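Local structure of mandelate racemase/muconate lactonizing enzyme-like protein (Rubrobacter xylanophilus DSM 9941, 3CYJ) at residues P23-W31 / K164-E172. The protein belongs to the mandelate racemase/muconate lactonizing enzyme family of the enolase superfamily and carries a sodium ion at the metal site of its barrel domain. Numbering follows the deposited sequence.
Sequences PESDGTLQW and KMKVGREPE. With GOL (glycerol), chain F.
Arg169 NH2 donates to the backbone O of Asp26 at 2.8 Å, meeting the carbonyl almost head-on (C=O...N angle 175°) with the oxygen in the guanidinium plane. Arginine suits this place because its long chain, with CG anti to the backbone N (chi1 -171°), spans to the turn between strands 8-26 and 29-31 and ends in a flat group rich in N-H. Its CD passes 3.7 Å from Ser25 OG, which is hydrogen-bonded to Thr141 OG1. Gln30 crosses the arginine at about a right angle and lays CG over one guanidinium face, its amide reaching over the NH1 end, the planes 18° apart. Asp26 shapes an Asx turn, OD1 accepting from Thr28 N at 2.8 Å. The hairpin belongs to the N-terminal domain of the enolase superfamily and leans on the loop after barrel strand 162-166, closing over the barrel mouth. Glycine fits position 27, where a CB would crowd Val167 O; a water accepts from Gly27 N and donates to that oxygen. Lys166, bent at chi2, brings CE to 3.7 Å from Asp26 CB, while its NZ hydrogen-bonds to Asp194 OD2 of the sodium site. Glycerol O2 donates to Asp26 OD2, which also salt-bridges Arg90 of the second subunit.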
loop_
_atom_site.group_PDB
_atom_site.type_symbol
_atom_site.label_atom_id
_atom_site.label_comp_id
_atom_site.label_asym_id
_atom_site.label_seq_id
_atom_site.Cartn_x
_atom_site.Cartn_y
_atom_site.Cartn_z
ATOM N N PRO A 23 -27.935 -2.229 -39.528
ATOM C CA PRO A 23 -28.058 -1.714 -38.124
ATOM C C PRO A 23 -26.921 -2.279 -37.224
ATOM O O PRO A 23 -26.635 -3.487 -37.284
ATOM C CB PRO A 23 -29.412 -2.266 -37.625
ATOM C CG PRO A 23 -30.056 -3.005 -38.780
ATOM C CD PRO A 23 -29.108 -3.004 -39.977
ATOM N N GLU A 24 -26.294 -1.446 -36.399
ATOM C CA GLU A 24 -25.128 -1.924 -35.640
ATOM C C GLU A 24 -25.298 -1.768 -34.136
ATOM O O GLU A 24 -25.953 -0.849 -33.653
ATOM C CB GLU A 24 -23.846 -1.218 -36.123
ATOM C CG GLU A 24 -23.415 -1.610 -37.568
ATOM C CD GLU A 24 -22.187 -0.850 -38.029
ATOM O OE1 GLU A 24 -21.586 -0.139 -37.204
ATOM O OE2 GLU A 24 -21.780 -0.938 -39.200
ATOM N N SER A 25 -24.691 -2.668 -33.375
ATOM C CA SER A 25 -24.791 -2.542 -31.928
ATOM C C SER A 25 -23.589 -3.220 -31.278
ATOM O O SER A 25 -22.850 -3.981 -31.919
ATOM C CB SER A 25 -26.089 -3.146 -31.433
ATOM O OG SER A 25 -26.048 -4.553 -31.636
ATOM N N ASP A 26 -23.403 -2.945 -29.998
ATOM C CA ASP A 26 -22.358 -3.590 -29.258
ATOM C C ASP A 26 -22.993 -3.833 -27.901
ATOM O O ASP A 26 -24.245 -3.646 -27.752
ATOM C CB ASP A 26 -21.060 -2.752 -29.212
ATOM C CG ASP A 26 -21.241 -1.368 -28.582
ATOM O OD1 ASP A 26 -22.058 -1.217 -27.637
ATOM O OD2 ASP A 26 -20.529 -0.425 -29.007
ATOM N N GLY A 27 -22.170 -4.227 -26.932
ATOM C CA GLY A 27 -22.689 -4.559 -25.632
ATOM C C GLY A 27 -23.493 -3.443 -24.989
ATOM O O GLY A 27 -24.422 -3.714 -24.294
ATOM N N THR A 28 -23.170 -2.182 -25.207
ATOM C CA THR A 28 -23.892 -1.149 -24.499
ATOM C C THR A 28 -24.510 -0.051 -25.397
ATOM O O THR A 28 -24.949 0.976 -24.870
ATOM C CB THR A 28 -22.954 -0.443 -23.409
ATOM O OG1 THR A 28 -21.713 -0.077 -24.017
ATOM C CG2 THR A 28 -22.644 -1.338 -22.238
ATOM N N LEU A 29 -24.553 -0.233 -26.719
ATOM C CA LEU A 29 -25.072 0.831 -27.581
ATOM C C LEU A 29 -25.551 0.338 -28.963
ATOM O O LEU A 29 -25.085 -0.686 -29.452
ATOM C CB LEU A 29 -24.052 1.954 -27.709
ATOM C CG LEU A 29 -24.503 3.329 -28.251
ATOM C CD1 LEU A 29 -25.215 4.151 -27.230
ATOM C CD2 LEU A 29 -23.315 4.118 -28.724
ATOM N N GLN A 30 -26.502 1.061 -29.564
ATOM C CA GLN A 30 -27.066 0.770 -30.881
ATOM C C GLN A 30 -26.948 2.053 -31.693
ATOM O O GLN A 30 -27.172 3.163 -31.183
ATOM C CB GLN A 30 -28.552 0.383 -30.789
ATOM C CG GLN A 30 -28.852 -0.928 -30.083
ATOM C CD GLN A 30 -30.392 -1.216 -30.000
ATOM O OE1 GLN A 30 -31.138 -0.469 -29.385
ATOM N NE2 GLN A 30 -30.838 -2.299 -30.627
ATOM N N TRP A 31 -26.596 1.907 -32.962
ATOM C CA TRP A 31 -26.497 3.067 -33.813
ATOM C C TRP A 31 -26.717 2.639 -35.250
ATOM O O TRP A 31 -26.606 1.474 -35.560
ATOM C CB TRP A 31 -25.138 3.820 -33.626
ATOM C CG TRP A 31 -23.924 3.023 -34.035
ATOM C CD1 TRP A 31 -23.188 3.178 -35.191
ATOM C CD2 TRP A 31 -23.294 1.948 -33.301
ATOM N NE1 TRP A 31 -22.146 2.275 -35.207
ATOM C CE2 TRP A 31 -22.191 1.502 -34.076
ATOM C CE3 TRP A 31 -23.541 1.341 -32.056
ATOM C CZ2 TRP A 31 -21.336 0.444 -33.660
ATOM C CZ3 TRP A 31 -22.698 0.290 -31.636
ATOM C CH2 TRP A 31 -21.601 -0.144 -32.451
ATOM N N LYS A 164 -11.300 -8.436 -34.700
ATOM C CA LYS A 164 -12.119 -8.186 -33.492
ATOM C C LYS A 164 -13.639 -8.179 -33.716
ATOM O O LYS A 164 -14.142 -7.670 -34.707
ATOM C CB LYS A 164 -11.653 -6.888 -32.754
ATOM C CG LYS A 164 -12.156 -6.716 -31.292
ATOM C CD LYS A 164 -11.556 -5.408 -30.623
ATOM C CE LYS A 164 -12.332 -4.173 -31.129
ATOM N NZ LYS A 164 -11.837 -2.860 -30.690
ATOM N N MET A 165 -14.364 -8.754 -32.767
ATOM C CA MET A 165 -15.836 -8.802 -32.776
ATOM C C MET A 165 -16.438 -8.308 -31.412
ATOM O O MET A 165 -15.742 -8.233 -30.394
ATOM C CB MET A 165 -16.332 -10.219 -33.113
ATOM C CG MET A 165 -15.813 -11.337 -32.205
ATOM S SD MET A 165 -16.578 -13.014 -32.376
ATOM C CE MET A 165 -18.303 -12.738 -31.945
ATOM N N LYS A 166 -17.724 -7.961 -31.416
ATOM C CA LYS A 166 -18.441 -7.600 -30.207
ATOM C C LYS A 166 -19.079 -8.789 -29.496
ATOM O O LYS A 166 -19.551 -9.741 -30.119
ATOM C CB LYS A 166 -19.516 -6.571 -30.543
ATOM C CG LYS A 166 -19.060 -5.394 -31.419
ATOM C CD LYS A 166 -17.921 -4.643 -30.783
ATOM C CE LYS A 166 -17.933 -3.198 -31.217
ATOM N NZ LYS A 166 -16.590 -2.625 -31.035
ATOM N N VAL A 167 -19.074 -8.728 -28.166
ATOM C CA VAL A 167 -19.735 -9.718 -27.307
ATOM C C VAL A 167 -20.453 -8.973 -26.190
ATOM O O VAL A 167 -20.183 -7.793 -25.927
ATOM C CB VAL A 167 -18.709 -10.688 -26.568
ATOM C CG1 VAL A 167 -18.100 -11.659 -27.514
ATOM C CG2 VAL A 167 -17.636 -9.862 -25.786
ATOM N N GLY A 168 -21.323 -9.677 -25.491
ATOM C CA GLY A 168 -21.776 -9.136 -24.201
ATOM C C GLY A 168 -23.167 -8.551 -24.156
ATOM O O GLY A 168 -23.679 -8.270 -23.043
ATOM N N ARG A 169 -23.772 -8.343 -25.340
ATOM C CA ARG A 169 -25.134 -7.810 -25.435
ATOM C C ARG A 169 -26.216 -8.855 -25.072
ATOM O O ARG A 169 -27.133 -8.567 -24.297
ATOM C CB ARG A 169 -25.393 -7.207 -26.827
ATOM C CG ARG A 169 -26.700 -6.462 -26.914
ATOM C CD ARG A 169 -26.858 -5.723 -28.221
ATOM N NE ARG A 169 -28.054 -4.910 -28.072
ATOM C CZ ARG A 169 -28.055 -3.653 -27.635
ATOM N NH1 ARG A 169 -29.202 -3.024 -27.468
ATOM N NH2 ARG A 169 -26.908 -3.014 -27.365
ATOM N N GLU A 170 -26.095 -10.058 -25.636
ATOM C CA GLU A 170 -26.881 -11.208 -25.220
ATOM C C GLU A 170 -25.969 -12.380 -24.833
ATOM O O GLU A 170 -25.726 -13.298 -25.631
ATOM C CB GLU A 170 -27.849 -11.624 -26.322
ATOM C CG GLU A 170 -29.214 -10.863 -26.250
ATOM C CD GLU A 170 -30.130 -11.197 -27.427
ATOM O OE1 GLU A 170 -30.601 -12.372 -27.534
ATOM O OE2 GLU A 170 -30.362 -10.271 -28.243
ATOM N N PRO A 171 -25.481 -12.362 -23.585
ATOM C CA PRO A 171 -24.419 -13.306 -23.208
ATOM C C PRO A 171 -24.698 -14.791 -23.543
ATOM O O PRO A 171 -23.773 -15.526 -23.934
ATOM C CB PRO A 171 -24.241 -13.056 -21.704
ATOM C CG PRO A 171 -24.753 -11.617 -21.500
ATOM C CD PRO A 171 -25.846 -11.419 -22.499
ATOM N N GLU A 172 -25.950 -15.207 -23.426
ATOM C CA GLU A 172 -26.406 -16.545 -23.811
ATOM C C GLU A 172 -26.086 -16.908 -25.242
ATOM O O GLU A 172 -25.791 -18.052 -25.538
ATOM C CB GLU A 172 -27.926 -16.690 -23.603
ATOM C CG GLU A 172 -28.430 -18.135 -23.764
ATOM C CD GLU A 172 -29.274 -18.389 -25.055
ATOM O OE1 GLU A 172 -29.218 -19.547 -25.601
ATOM O OE2 GLU A 172 -29.994 -17.437 -25.504
HETATM C C1 GOL F . -18.654 2.833 -31.603
HETATM O O1 GOL F . -20.036 2.648 -31.289
HETATM C C2 GOL F . -17.816 1.543 -31.537
HETATM O O2 GOL F . -18.424 0.362 -30.962
HETATM C C3 GOL F . -16.522 1.862 -30.804
HETATM O O3 GOL F . -15.895 0.630 -30.502
HETATM O O HOH W 1 -19.579 -5.081 -27.358
#